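Local coordinates for glycoside hydrolase family 43 (Halothermothrix orenii, PDB 4QQS), which hydrolyses glycosidic bonds, showing alpha-L-arabinofuranosidase activity, and probably takes part in the breakdown of xylan, at residues I153-I158 with I178-D183; T4-V9 with R306-G311; T32-R37 with K53-D58; W66-F71 with S88-D93. All coordinates share one frame; numbering follows the deposited sequence.

Interaction 1: I153-I158 with I178-D183; sequences IHISQI and IQPSQD
Gln157 and Gln179 lie alongside each other and point the same way, with NE2 of Gln157 donating a hydrogen bond of 2.9 Å to OE1 of Gln179. The acceptor stays close to the donor's amide plane, yet the donor comes from well above the carbonyl plane, the two amides being turned 40° apart. At Gln179, CG sits between the backbone N and the carbonyl carbon (chi1 66°), and the extended chain beyond it brings the amide level with its partner. Ile158 and Ile178 form an antiparallel hydrogen-bonded pair, Ile158 N giving to Ile178 O at 2.9 Å and Ile178 N to Ile158 O at 3.2 Å. Their side chains also run abreast, CD1 against CD1 at 3.9 Å. At Pro180 the ring nitrogen has no N-H to give, so the hydrogen bond that would continue the pairing is missing there; its CD rests 3.3 Å from Ser156 O while also packing on Ile155 CG1. In the second shell, Tyr159 and Asn148 bond to Gln157 OE1, which helps fix the rotation of that amide. Ser156 OG is bonded to Cys145 N and lies near Glu195, the predicted proton donor. Strand 153-162 pairs antiparallel with strands 137-143 and 175-178 and parallel with strand 191-202, consistent with a place where one blade adjoins the next; Ile158 and Ile178 both pack on Tyr210 of strand 205-212.

Interaction 2: T4-V9 with R306-G311; sequences TYTNPV and RSPQPG
Tyr5 and Gln309 form a single antiparallel hydrogen-bonded bridge, Tyr5 N donating to Gln309 O at 2.9 Å and Gln309 N to Tyr5 O at 2.8 Å. Beside it, Pro308 CA makes a CH...O contact with Tyr5 O. The Tyr5 ring receives CB of Gln309 over one face, a CH-pi contact 3.8 Å from the centroid and displaced toward the rim at CE2, while Pro310 O and Gly311 CA approach its edge. Bent at chi2 (-64°), the Gln309 chain curls back to put NE2 3.2 Å from Ser307 O, a hydrogen bond made from above that carbonyl plane. In this five-bladed beta-propeller the bridge joins the two ends of the chain, the loop before the first strand and the tail after the last. Both lie against the last sheet, where Tyr5 OH bonds to Asp290 and Asn7 ND2 to Ile289 O. A water carries the link onward, accepting from Asn7 N at 2.9 Å and donating to Ser307 O at 2.8 Å. Pro8, which follows a cis peptide bond, sets CG over the centre of one face of the Arg306 guanidinium, 3.8 Å from CZ. Arg306 CD meanwhile lies against Asn7 O, and NH1 makes a weak bond to Thr274.

Interaction 3: T32-R37 with K53-D58; sequences TSAINR and KGLALD
Stretched to nearly full length, Arg37 grips the carboxylate of Asp58 side-on with two nitrogens, one to each oxygen: NE to OD1 and NH2 to OD2, both at 2.7 Å. The salt bridge is short but not flat, for the guanidinium and carboxylate planes are 37° apart. OD2 is met on its syn side, close to the carboxylate plane, whereas NE reaches OD1 from above it. With CG anti to the backbone N (chi1 177°) and the chain straight to NE, the guanidinium is carried across from the loop to the strand. Leu55 crosses the arginine at about a right angle, its CD1 3.5 Å from Arg37 NE, while its other branch, CD2, touches Ala34 CB at 4.0 Å. Ala34 centres an inverse gamma turn, and its carbonyl O accepts from Arg37 N. Ala56 and Leu57 form a classic beta bulge opposite Phe39, where strand 51-58 turns a corner just before Asp58. A methionine in place of Arg37 would probably leave the Asp58 carboxylate without its counter-charge and freer to turn. Asp58 OD1 also accepts from Tyr60 N, just past the strand, which is likely to help hold the carboxylate for Arg37. The pair probably neutralises both charges at the surface and ties the loop to the strand.

Interaction 4: W66-F71 with S88-D93; sequences WGTEDF and SARDND
The ring of Phe71 carries the methyl of Ala89 over the centre of one face, a CH-pi contact with CB 3.7 Å from the centroid. The Trp66 ring meets the same methyl with CZ3, and Asp91 OD2 lies at its edge, taking a weak hydrogen bond of 3.2 Å from NE1. Trp66 CG stands anti to the backbone N (chi1 -176°), which lays the indole across Ala89 toward Asp91. At the edge of the Arg90 guanidinium sits one oxygen, Asp70 OD2, held by NE at 2.8 Å and by NH2 at 3.0 Å, the carboxylate plane being 85° from the guanidinium. Glu69 OE2 adds a long salt bridge to Arg90 NE, completing a network. A leucine at Arg90 would probably leave the Asp70 and Glu69 carboxylates without a shared counter-charge. The backbones are joined too, Arg90 N to Glu69 O at 2.9 Å and Thr68 N to Arg90 O at 2.8 Å. Gly67 passes where a CB would strike both Ala89 CB and Phe71 CZ. A bound buffer molecule (HEPES) lies near Asp70. The loop thus covers the end of strand 82-90, while neighbouring strand 96-103 supplies Lys97, which forms a salt bridge with Asp91, and Ala99, which packs on Trp66.

In the fold
Interactions 3, 4 and 1 follow one another along the chain, and interaction 2 encloses all three by bringing the two ends of the chain together. Interactions 3 and 4 are neighbours, their centres about 13 Å apart: Ile35 O probably accepts a hydrogen bond from Phe71 N at 2.9 Å, linking the loop before strand 38-44 to the loop before strand 72-79, between the first two four-stranded sheets. Interaction 1, in the large mixed sheet, has its centre about 24 Å from that of interaction 4 without touching it. Interaction 2 lies about 36 Å from interaction 4 between centres, across the middle of the chain. Contacts of loops with strands are thus combined with one contact between the chain's terminal segments.

Interaction 1: I153-I158 with I178-D183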
loop_
_atom_site.group_PDB
_atom_site.type_symbol
_atom_site.label_atom_id
_atom_site.label_comp_id
_atom_site.label_asym_id
_atom_site.label_seq_id
_atom_site.Cartn_x
_atom_site.Cartn_y
_atom_site.Cartn_z
ATOM N N ILE A 153 -14.443 4.470 19.632
ATOM C CA ILE A 153 -13.661 3.513 18.862
ATOM C C ILE A 153 -12.395 4.189 18.343
ATOM O O ILE A 153 -12.479 5.268 17.754
ATOM C CB ILE A 153 -14.477 2.994 17.654
ATOM C CG1 ILE A 153 -15.838 2.456 18.096
ATOM C CG2 ILE A 153 -13.708 1.932 16.893
ATOM C CD1 ILE A 153 -15.773 1.380 19.162
ATOM N N HIS A 154 -11.236 3.561 18.546
ATOM C CA HIS A 154 -10.011 4.006 17.880
ATOM C C HIS A 154 -10.081 3.475 16.465
ATOM O O HIS A 154 -10.071 2.258 16.263
ATOM C CB HIS A 154 -8.770 3.434 18.562
ATOM C CG HIS A 154 -8.337 4.183 19.784
ATOM N ND1 HIS A 154 -8.896 3.973 21.022
ATOM C CD2 HIS A 154 -7.382 5.127 19.966
ATOM C CE1 HIS A 154 -8.310 4.749 21.918
ATOM N NE2 HIS A 154 -7.383 5.458 21.304
ATOM N N ILE A 155 -10.175 4.366 15.482
ATOM C CA ILE A 155 -10.575 3.964 14.143
ATOM C C ILE A 155 -9.699 4.600 13.079
ATOM O O ILE A 155 -9.494 5.819 13.075
ATOM C CB ILE A 155 -12.088 4.282 13.919
ATOM C CG1 ILE A 155 -12.593 3.726 12.592
ATOM C CG2 ILE A 155 -12.388 5.760 14.073
ATOM C CD1 ILE A 155 -14.120 3.645 12.527
ATOM N N SER A 156 -9.163 3.761 12.194
ATOM C CA SER A 156 -8.452 4.234 11.017
ATOM C C SER A 156 -9.421 4.398 9.862
ATOM O O SER A 156 -10.121 3.452 9.489
ATOM C CB SER A 156 -7.319 3.286 10.631
ATOM O OG SER A 156 -6.251 3.384 11.558
ATOM N N GLN A 157 -9.481 5.615 9.329
ATOM C CA GLN A 157 -10.346 5.986 8.211
ATOM C C GLN A 157 -9.499 6.374 7.007
ATOM O O GLN A 157 -8.422 6.951 7.178
ATOM C CB GLN A 157 -11.181 7.214 8.578
ATOM C CG GLN A 157 -12.025 7.108 9.825
ATOM C CD GLN A 157 -12.655 8.454 10.127
ATOM O OE1 GLN A 157 -11.945 9.434 10.341
ATOM N NE2 GLN A 157 -13.980 8.526 10.078
ATOM N N ILE A 158 -9.992 6.084 5.802
ATOM C CA ILE A 158 -9.329 6.522 4.583
ATOM C C ILE A 158 -10.015 7.755 4.023
ATOM O O ILE A 158 -11.224 7.731 3.797
ATOM C CB ILE A 158 -9.285 5.394 3.540
ATOM C CG1 ILE A 158 -8.417 4.240 4.051
ATOM C CG2 ILE A 158 -8.759 5.900 2.194
ATOM C CD1 ILE A 158 -8.598 2.930 3.292
ATOM N N ILE A 178 -13.721 5.826 2.988
ATOM C CA ILE A 178 -14.267 4.651 3.654
ATOM C C ILE A 178 -13.757 4.574 5.080
ATOM O O ILE A 178 -12.682 5.070 5.410
ATOM C CB ILE A 178 -13.958 3.330 2.915
ATOM C CG1 ILE A 178 -12.459 3.106 2.759
ATOM C CG2 ILE A 178 -14.670 3.283 1.579
ATOM C CD1 ILE A 178 -12.098 1.715 2.229
ATOM N N GLN A 179 -14.550 3.921 5.922
ATOM C CA GLN A 179 -14.149 3.589 7.279
ATOM C C GLN A 179 -14.795 2.257 7.625
ATOM O O GLN A 179 -15.772 1.853 6.988
ATOM C CB GLN A 179 -14.579 4.666 8.274
ATOM C CG GLN A 179 -16.078 4.774 8.423
ATOM C CD GLN A 179 -16.493 5.882 9.350
ATOM O OE1 GLN A 179 -15.745 6.282 10.236
ATOM N NE2 GLN A 179 -17.690 6.402 9.140
ATOM N N PRO A 180 -14.278 1.554 8.643
ATOM C CA PRO A 180 -14.864 0.265 9.007
ATOM C C PRO A 180 -16.385 0.320 9.118
ATOM O O PRO A 180 -16.943 1.171 9.822
ATOM C CB PRO A 180 -14.172 -0.054 10.336
ATOM C CG PRO A 180 -12.796 0.522 10.125
ATOM C CD PRO A 180 -13.031 1.815 9.388
ATOM N N SER A 181 -17.041 -0.605 8.423
ATOM C CA SER A 181 -18.486 -0.555 8.268
ATOM C C SER A 181 -19.112 -1.923 8.011
ATOM O O SER A 181 -20.252 -2.141 8.407
ATOM C CB SER A 181 -18.871 0.433 7.158
ATOM O OG SER A 181 -18.390 0.002 5.908
ATOM N N GLN A 182 -18.400 -2.838 7.370
ATOM C CA GLN A 182 -18.927 -4.164 7.053
ATOM C C GLN A 182 -18.580 -5.148 8.161
ATOM O O GLN A 182 -17.566 -4.997 8.841
ATOM C CB GLN A 182 -18.336 -4.668 5.728
ATOM C CG GLN A 182 -18.712 -3.846 4.519
ATOM C CD GLN A 182 -18.122 -4.407 3.246
ATOM O OE1 GLN A 182 -16.909 -4.480 3.093
ATOM N NE2 GLN A 182 -18.975 -4.847 2.345
ATOM N N ASP A 183 -19.399 -6.179 8.309
ATOM C CA ASP A 183 -19.200 -7.145 9.379
ATOM C C ASP A 183 -17.805 -7.759 9.382
ATOM O O ASP A 183 -17.248 -7.970 10.451
ATOM C CB ASP A 183 -20.258 -8.250 9.330
ATOM C CG ASP A 183 -21.600 -7.754 9.701
ATOM O OD1 ASP A 183 -21.850 -7.653 10.918
ATOM O OD2 ASP A 183 -22.380 -7.443 8.774
#

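Interaction 2: T4-V9 with R306-G311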
loop_
_atom_site.group_PDB
_atom_site.type_symbol
_atom_site.label_atom_id
_atom_site.label_comp_id
_atom_site.label_asym_id
_atom_site.label_seq_id
_atom_site.Cartn_x
_atom_site.Cartn_y
_atom_site.Cartn_z
ATOM N N THR A 4 7.580 -21.250 -13.335
ATOM C CA THR A 4 6.583 -21.063 -12.281
ATOM C C THR A 4 7.082 -20.198 -11.127
ATOM O O THR A 4 8.257 -19.840 -11.071
ATOM C CB THR A 4 6.170 -22.410 -11.667
ATOM O OG1 THR A 4 7.304 -23.001 -11.015
ATOM C CG2 THR A 4 5.645 -23.351 -12.743
ATOM N N TYR A 5 6.177 -19.879 -10.201
ATOM C CA TYR A 5 6.548 -19.261 -8.927
ATOM C C TYR A 5 5.820 -19.953 -7.778
ATOM O O TYR A 5 4.745 -20.522 -7.963
ATOM C CB TYR A 5 6.263 -17.750 -8.912
ATOM C CG TYR A 5 4.804 -17.363 -8.762
ATOM C CD1 TYR A 5 4.227 -17.209 -7.510
ATOM C CD2 TYR A 5 4.005 -17.123 -9.879
ATOM C CE1 TYR A 5 2.894 -16.837 -7.374
ATOM C CE2 TYR A 5 2.678 -16.747 -9.750
ATOM C CZ TYR A 5 2.129 -16.608 -8.490
ATOM O OH TYR A 5 0.810 -16.234 -8.375
ATOM N N THR A 6 6.410 -19.890 -6.586
ATOM C CA THR A 6 5.762 -20.353 -5.365
ATOM C C THR A 6 5.916 -19.254 -4.334
ATOM O O THR A 6 7.032 -18.832 -4.043
ATOM C CB THR A 6 6.400 -21.655 -4.830
ATOM O OG1 THR A 6 6.318 -22.684 -5.824
ATOM C CG2 THR A 6 5.695 -22.144 -3.578
ATOM N N ASN A 7 4.796 -18.787 -3.794
ATOM C CA ASN A 7 4.840 -17.817 -2.721
ATOM C C ASN A 7 5.416 -18.440 -1.464
ATOM O O ASN A 7 5.289 -19.644 -1.259
ATOM C CB ASN A 7 3.434 -17.305 -2.409
ATOM C CG ASN A 7 2.947 -16.284 -3.401
ATOM O OD1 ASN A 7 3.695 -15.391 -3.816
ATOM N ND2 ASN A 7 1.675 -16.383 -3.763
ATOM N N PRO A 8 6.023 -17.623 -0.600
ATOM C CA PRO A 8 6.289 -16.192 -0.788
ATOM C C PRO A 8 7.450 -15.955 -1.762
ATOM O O PRO A 8 8.491 -16.570 -1.620
ATOM C CB PRO A 8 6.682 -15.724 0.622
ATOM C CG PRO A 8 6.166 -16.782 1.541
ATOM C CD PRO A 8 6.321 -18.050 0.777
ATOM N N VAL A 9 7.292 -15.061 -2.731
ATOM C CA VAL A 9 8.310 -14.855 -3.753
ATOM C C VAL A 9 9.457 -13.986 -3.252
ATOM O O VAL A 9 9.234 -12.941 -2.630
ATOM C CB VAL A 9 7.738 -14.267 -5.064
ATOM C CG1 VAL A 9 6.826 -15.269 -5.738
ATOM C CG2 VAL A 9 7.034 -12.944 -4.823
ATOM N N ARG A 306 0.077 -20.960 -2.266
ATOM C CA ARG A 306 1.376 -21.386 -1.751
ATOM C C ARG A 306 1.812 -22.674 -2.423
ATOM O O ARG A 306 2.388 -23.543 -1.784
ATOM C CB ARG A 306 1.301 -21.630 -0.249
ATOM C CG ARG A 306 1.255 -20.382 0.545
ATOM C CD ARG A 306 2.597 -19.745 0.575
ATOM N NE ARG A 306 3.065 -19.597 1.947
ATOM C CZ ARG A 306 2.987 -18.474 2.656
ATOM N NH1 ARG A 306 2.456 -17.365 2.136
ATOM N NH2 ARG A 306 3.456 -18.454 3.893
ATOM N N SER A 307 1.506 -22.798 -3.702
ATOM C CA SER A 307 1.906 -23.938 -4.509
ATOM C C SER A 307 2.346 -23.378 -5.851
ATOM O O SER A 307 2.051 -22.233 -6.157
ATOM C CB SER A 307 0.734 -24.892 -4.696
ATOM O OG SER A 307 -0.366 -24.235 -5.295
ATOM N N PRO A 308 3.052 -24.175 -6.657
ATOM C CA PRO A 308 3.569 -23.641 -7.922
ATOM C C PRO A 308 2.483 -23.107 -8.864
ATOM O O PRO A 308 1.504 -23.809 -9.144
ATOM C CB PRO A 308 4.274 -24.850 -8.540
ATOM C CG PRO A 308 4.664 -25.677 -7.372
ATOM C CD PRO A 308 3.543 -25.538 -6.398
ATOM N N GLN A 309 2.685 -21.886 -9.348
ATOM C CA GLN A 309 1.754 -21.218 -10.251
ATOM C C GLN A 309 2.492 -20.851 -11.521
ATOM O O GLN A 309 3.693 -20.613 -11.477
ATOM C CB GLN A 309 1.236 -19.922 -9.630
ATOM C CG GLN A 309 0.559 -20.085 -8.298
ATOM C CD GLN A 309 -0.693 -20.910 -8.370
ATOM O OE1 GLN A 309 -1.590 -20.642 -9.173
ATOM N NE2 GLN A 309 -0.771 -21.932 -7.525
ATOM N N PRO A 310 1.771 -20.755 -12.650
ATOM C CA PRO A 310 2.416 -20.268 -13.872
ATOM C C PRO A 310 3.055 -18.903 -13.649
ATOM O O PRO A 310 2.470 -18.022 -13.014
ATOM C CB PRO A 310 1.260 -20.173 -14.873
ATOM C CG PRO A 310 0.265 -21.165 -14.383
ATOM C CD PRO A 310 0.359 -21.095 -12.885
ATOM N N GLY A 311 4.271 -18.740 -14.151
ATOM C CA GLY A 311 4.987 -17.492 -13.989
ATOM C C GLY A 311 4.224 -16.313 -14.570
ATOM O O GLY A 311 3.448 -16.486 -15.503
HETATM O O HOH W 1 2.242 -19.827 -4.732
#

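Interaction 3: T32-R37 with K53-D58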
loop_
_atom_site.group_PDB
_atom_site.type_symbol
_atom_site.label_atom_id
_atom_site.label_comp_id
_atom_site.label_asym_id
_atom_site.label_seq_id
_atom_site.Cartn_x
_atom_site.Cartn_y
_atom_site.Cartn_z
ATOM N N THR A 32 7.911 -1.279 4.009
ATOM C CA THR A 32 8.267 -1.115 5.416
ATOM C C THR A 32 9.349 -2.148 5.722
ATOM O O THR A 32 9.195 -3.329 5.418
ATOM C CB THR A 32 7.044 -1.333 6.307
ATOM O OG1 THR A 32 6.025 -0.418 5.905
ATOM C CG2 THR A 32 7.382 -1.129 7.762
ATOM N N SER A 33 10.465 -1.691 6.279
ATOM C CA SER A 33 11.662 -2.510 6.315
ATOM C C SER A 33 12.554 -1.983 7.432
ATOM O O SER A 33 12.436 -2.430 8.576
ATOM C CB SER A 33 12.309 -2.514 4.917
ATOM O OG SER A 33 12.436 -1.200 4.375
ATOM N N ALA A 34 13.374 -0.983 7.130
ATOM C CA ALA A 34 14.263 -0.363 8.112
ATOM C C ALA A 34 13.484 0.685 8.919
ATOM O O ALA A 34 13.638 1.907 8.719
ATOM C CB ALA A 34 15.442 0.264 7.408
ATOM N N ILE A 35 12.638 0.206 9.825
ATOM C CA ILE A 35 11.624 1.064 10.438
ATOM C C ILE A 35 12.203 2.236 11.220
ATOM O O ILE A 35 11.507 3.219 11.426
ATOM C CB ILE A 35 10.666 0.254 11.348
ATOM C CG1 ILE A 35 11.454 -0.590 12.357
ATOM C CG2 ILE A 35 9.737 -0.606 10.497
ATOM C CD1 ILE A 35 10.609 -1.255 13.429
ATOM N N ASN A 36 13.453 2.145 11.647
ATOM C CA ASN A 36 14.051 3.246 12.393
ATOM C C ASN A 36 14.679 4.302 11.492
ATOM O O ASN A 36 15.116 5.344 11.979
ATOM C CB ASN A 36 15.106 2.728 13.366
ATOM C CG ASN A 36 14.516 1.910 14.492
ATOM O OD1 ASN A 36 13.329 1.995 14.791
ATOM N ND2 ASN A 36 15.361 1.134 15.147
ATOM N N ARG A 37 14.722 4.052 10.184
ATOM C CA ARG A 37 15.620 4.800 9.311
ATOM C C ARG A 37 15.115 5.134 7.893
ATOM O O ARG A 37 15.398 6.213 7.371
ATOM C CB ARG A 37 16.945 4.008 9.242
ATOM C CG ARG A 37 18.006 4.569 8.332
ATOM C CD ARG A 37 19.295 3.793 8.425
ATOM N NE ARG A 37 20.282 4.409 7.563
ATOM C CZ ARG A 37 21.589 4.237 7.670
ATOM N NH1 ARG A 37 22.086 3.464 8.628
ATOM N NH2 ARG A 37 22.399 4.850 6.821
ATOM N N LYS A 53 18.582 -4.111 -3.120
ATOM C CA LYS A 53 19.413 -3.047 -3.680
ATOM C C LYS A 53 19.614 -1.853 -2.746
ATOM O O LYS A 53 19.932 -0.758 -3.206
ATOM C CB LYS A 53 18.845 -2.561 -5.017
ATOM C CG LYS A 53 18.727 -3.656 -6.076
ATOM C CD LYS A 53 19.465 -3.286 -7.363
ATOM C CE LYS A 53 19.576 -4.448 -8.334
ATOM N NZ LYS A 53 19.816 -3.996 -9.743
ATOM N N GLY A 54 19.456 -2.070 -1.445
ATOM C CA GLY A 54 19.804 -1.065 -0.455
ATOM C C GLY A 54 18.677 -0.118 -0.098
ATOM O O GLY A 54 17.514 -0.355 -0.422
ATOM N N LEU A 55 19.023 0.964 0.593
ATOM C CA LEU A 55 18.024 1.950 1.006
ATOM C C LEU A 55 17.761 2.949 -0.112
ATOM O O LEU A 55 18.610 3.778 -0.439
ATOM C CB LEU A 55 18.453 2.698 2.273
ATOM C CG LEU A 55 18.552 1.889 3.567
ATOM C CD1 LEU A 55 19.049 2.771 4.707
ATOM C CD2 LEU A 55 17.233 1.247 3.940
ATOM N N ALA A 56 16.559 2.892 -0.669
ATOM C CA ALA A 56 16.121 3.888 -1.642
ATOM C C ALA A 56 15.922 5.253 -0.997
ATOM O O ALA A 56 16.239 6.278 -1.592
ATOM C CB ALA A 56 14.827 3.436 -2.292
ATOM N N LEU A 57 15.371 5.251 0.212
ATOM C CA LEU A 57 15.197 6.449 1.027
ATOM C C LEU A 57 15.869 6.157 2.364
ATOM O O LEU A 57 15.553 5.173 3.034
ATOM C CB LEU A 57 13.700 6.751 1.200
ATOM C CG LEU A 57 13.084 7.871 2.040
ATOM C CD1 LEU A 57 13.442 7.789 3.511
ATOM C CD2 LEU A 57 13.441 9.212 1.475
ATOM N N ASP A 58 16.820 7.008 2.718
ATOM C CA ASP A 58 17.541 6.907 3.967
ATOM C C ASP A 58 17.372 8.245 4.657
ATOM O O ASP A 58 17.836 9.259 4.149
ATOM C CB ASP A 58 19.020 6.619 3.671
ATOM C CG ASP A 58 19.843 6.354 4.920
ATOM O OD1 ASP A 58 19.289 6.451 6.036
ATOM O OD2 ASP A 58 21.057 6.064 4.782
#

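Interaction 4: W66-F71 with S88-D93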
loop_
_atom_site.group_PDB
_atom_site.type_symbol
_atom_site.label_atom_id
_atom_site.label_comp_id
_atom_site.label_asym_id
_atom_site.label_seq_id
_atom_site.Cartn_x
_atom_site.Cartn_y
_atom_site.Cartn_z
ATOM N N TRP A 66 14.654 14.118 8.248
ATOM C CA TRP A 66 13.331 14.200 8.841
ATOM C C TRP A 66 12.821 12.826 9.254
ATOM O O TRP A 66 13.034 11.837 8.560
ATOM C CB TRP A 66 12.349 14.845 7.850
ATOM C CG TRP A 66 11.005 15.024 8.452
ATOM C CD1 TRP A 66 10.604 16.047 9.258
ATOM C CD2 TRP A 66 9.887 14.135 8.352
ATOM N NE1 TRP A 66 9.310 15.861 9.653
ATOM C CE2 TRP A 66 8.847 14.690 9.118
ATOM C CE3 TRP A 66 9.660 12.923 7.684
ATOM C CZ2 TRP A 66 7.609 14.082 9.240
ATOM C CZ3 TRP A 66 8.418 12.321 7.806
ATOM C CH2 TRP A 66 7.409 12.902 8.577
ATOM N N GLY A 67 12.121 12.783 10.378
ATOM C CA GLY A 67 11.503 11.572 10.883
ATOM C C GLY A 67 12.387 10.926 11.921
ATOM O O GLY A 67 13.602 10.852 11.743
ATOM N N THR A 68 11.790 10.463 13.015
ATOM C CA THR A 68 12.560 9.943 14.142
ATOM C C THR A 68 12.546 8.422 14.253
ATOM O O THR A 68 13.488 7.836 14.787
ATOM C CB THR A 68 12.086 10.525 15.489
ATOM O OG1 THR A 68 10.748 10.097 15.764
ATOM C CG2 THR A 68 12.143 12.038 15.473
ATOM N N GLU A 69 11.483 7.805 13.756
ATOM C CA GLU A 69 11.233 6.381 13.897
ATOM C C GLU A 69 9.934 6.098 13.159
ATOM O O GLU A 69 9.296 7.017 12.641
ATOM C CB GLU A 69 11.104 5.988 15.376
ATOM C CG GLU A 69 9.958 6.692 16.092
ATOM C CD GLU A 69 9.779 6.264 17.537
ATOM O OE1 GLU A 69 10.287 5.189 17.924
ATOM O OE2 GLU A 69 9.107 7.002 18.285
ATOM N N ASP A 70 9.547 4.829 13.125
ATOM C CA ASP A 70 8.261 4.425 12.554
ATOM C C ASP A 70 8.125 4.839 11.080
ATOM O O ASP A 70 7.101 5.374 10.649
ATOM C CB ASP A 70 7.095 4.961 13.393
ATOM C CG ASP A 70 7.056 4.363 14.799
ATOM O OD1 ASP A 70 7.310 3.143 14.946
ATOM O OD2 ASP A 70 6.758 5.110 15.758
ATOM N N PHE A 71 9.165 4.537 10.309
ATOM C CA PHE A 71 9.165 4.745 8.862
ATOM C C PHE A 71 8.354 3.634 8.208
ATOM O O PHE A 71 8.791 2.477 8.202
ATOM C CB PHE A 71 10.608 4.767 8.325
ATOM C CG PHE A 71 11.346 6.035 8.647
ATOM C CD1 PHE A 71 11.970 6.211 9.879
ATOM C CD2 PHE A 71 11.414 7.074 7.730
ATOM C CE1 PHE A 71 12.623 7.387 10.168
ATOM C CE2 PHE A 71 12.072 8.247 8.031
ATOM C CZ PHE A 71 12.670 8.393 9.246
ATOM N N SER A 88 5.446 7.667 5.543
ATOM C CA SER A 88 5.206 8.340 6.806
ATOM C C SER A 88 6.285 7.975 7.810
ATOM O O SER A 88 6.942 6.942 7.697
ATOM C CB SER A 88 3.801 8.051 7.349
ATOM O OG SER A 88 3.625 6.680 7.651
ATOM N N ALA A 89 6.457 8.856 8.782
ATOM C CA ALA A 89 7.344 8.622 9.912
ATOM C C ALA A 89 6.842 9.463 11.069
ATOM O O ALA A 89 6.018 10.364 10.898
ATOM C CB ALA A 89 8.797 8.987 9.567
ATOM N N ARG A 90 7.365 9.191 12.261
ATOM C CA ARG A 90 7.008 9.963 13.440
ATOM C C ARG A 90 7.875 11.219 13.529
ATOM O O ARG A 90 9.097 11.153 13.451
ATOM C CB ARG A 90 7.157 9.128 14.724
ATOM C CG ARG A 90 6.408 9.729 15.905
ATOM C CD ARG A 90 6.363 8.801 17.107
ATOM N NE ARG A 90 5.754 7.509 16.812
ATOM C CZ ARG A 90 4.449 7.259 16.781
ATOM N NH1 ARG A 90 3.561 8.218 17.006
ATOM N NH2 ARG A 90 4.023 6.034 16.490
ATOM N N ASP A 91 7.227 12.367 13.679
ATOM C CA ASP A 91 7.949 13.629 13.776
ATOM C C ASP A 91 8.358 13.855 15.234
ATOM O O ASP A 91 7.980 13.096 16.135
ATOM C CB ASP A 91 7.075 14.778 13.267
ATOM C CG ASP A 91 7.880 15.919 12.658
ATOM O OD1 ASP A 91 9.112 15.997 12.867
ATOM O OD2 ASP A 91 7.263 16.746 11.947
ATOM N N ASN A 92 9.131 14.909 15.469
ATOM C CA ASN A 92 9.610 15.225 16.810
ATOM C C ASN A 92 8.486 15.474 17.807
ATOM O O ASN A 92 8.647 15.233 19.005
ATOM C CB ASN A 92 10.543 16.431 16.760
ATOM C CG ASN A 92 11.849 16.111 16.079
ATOM O OD1 ASN A 92 12.566 15.196 16.486
ATOM N ND2 ASN A 92 12.153 16.838 15.017
ATOM N N ASP A 93 7.347 15.939 17.305
ATOM C CA ASP A 93 6.196 16.221 18.150
ATOM C C ASP A 93 5.375 14.982 18.487
ATOM O O ASP A 93 4.363 15.079 19.176
ATOM C CB ASP A 93 5.310 17.304 17.533
ATOM C CG ASP A 93 4.716 16.915 16.179
ATOM O OD1 ASP A 93 4.818 15.744 15.742
ATOM O OD2 ASP A 93 4.123 17.820 15.548
HETATM O O HOH W 2 11.554 14.619 12.380
HETATM O O HOH W 3 4.556 6.088 10.076
#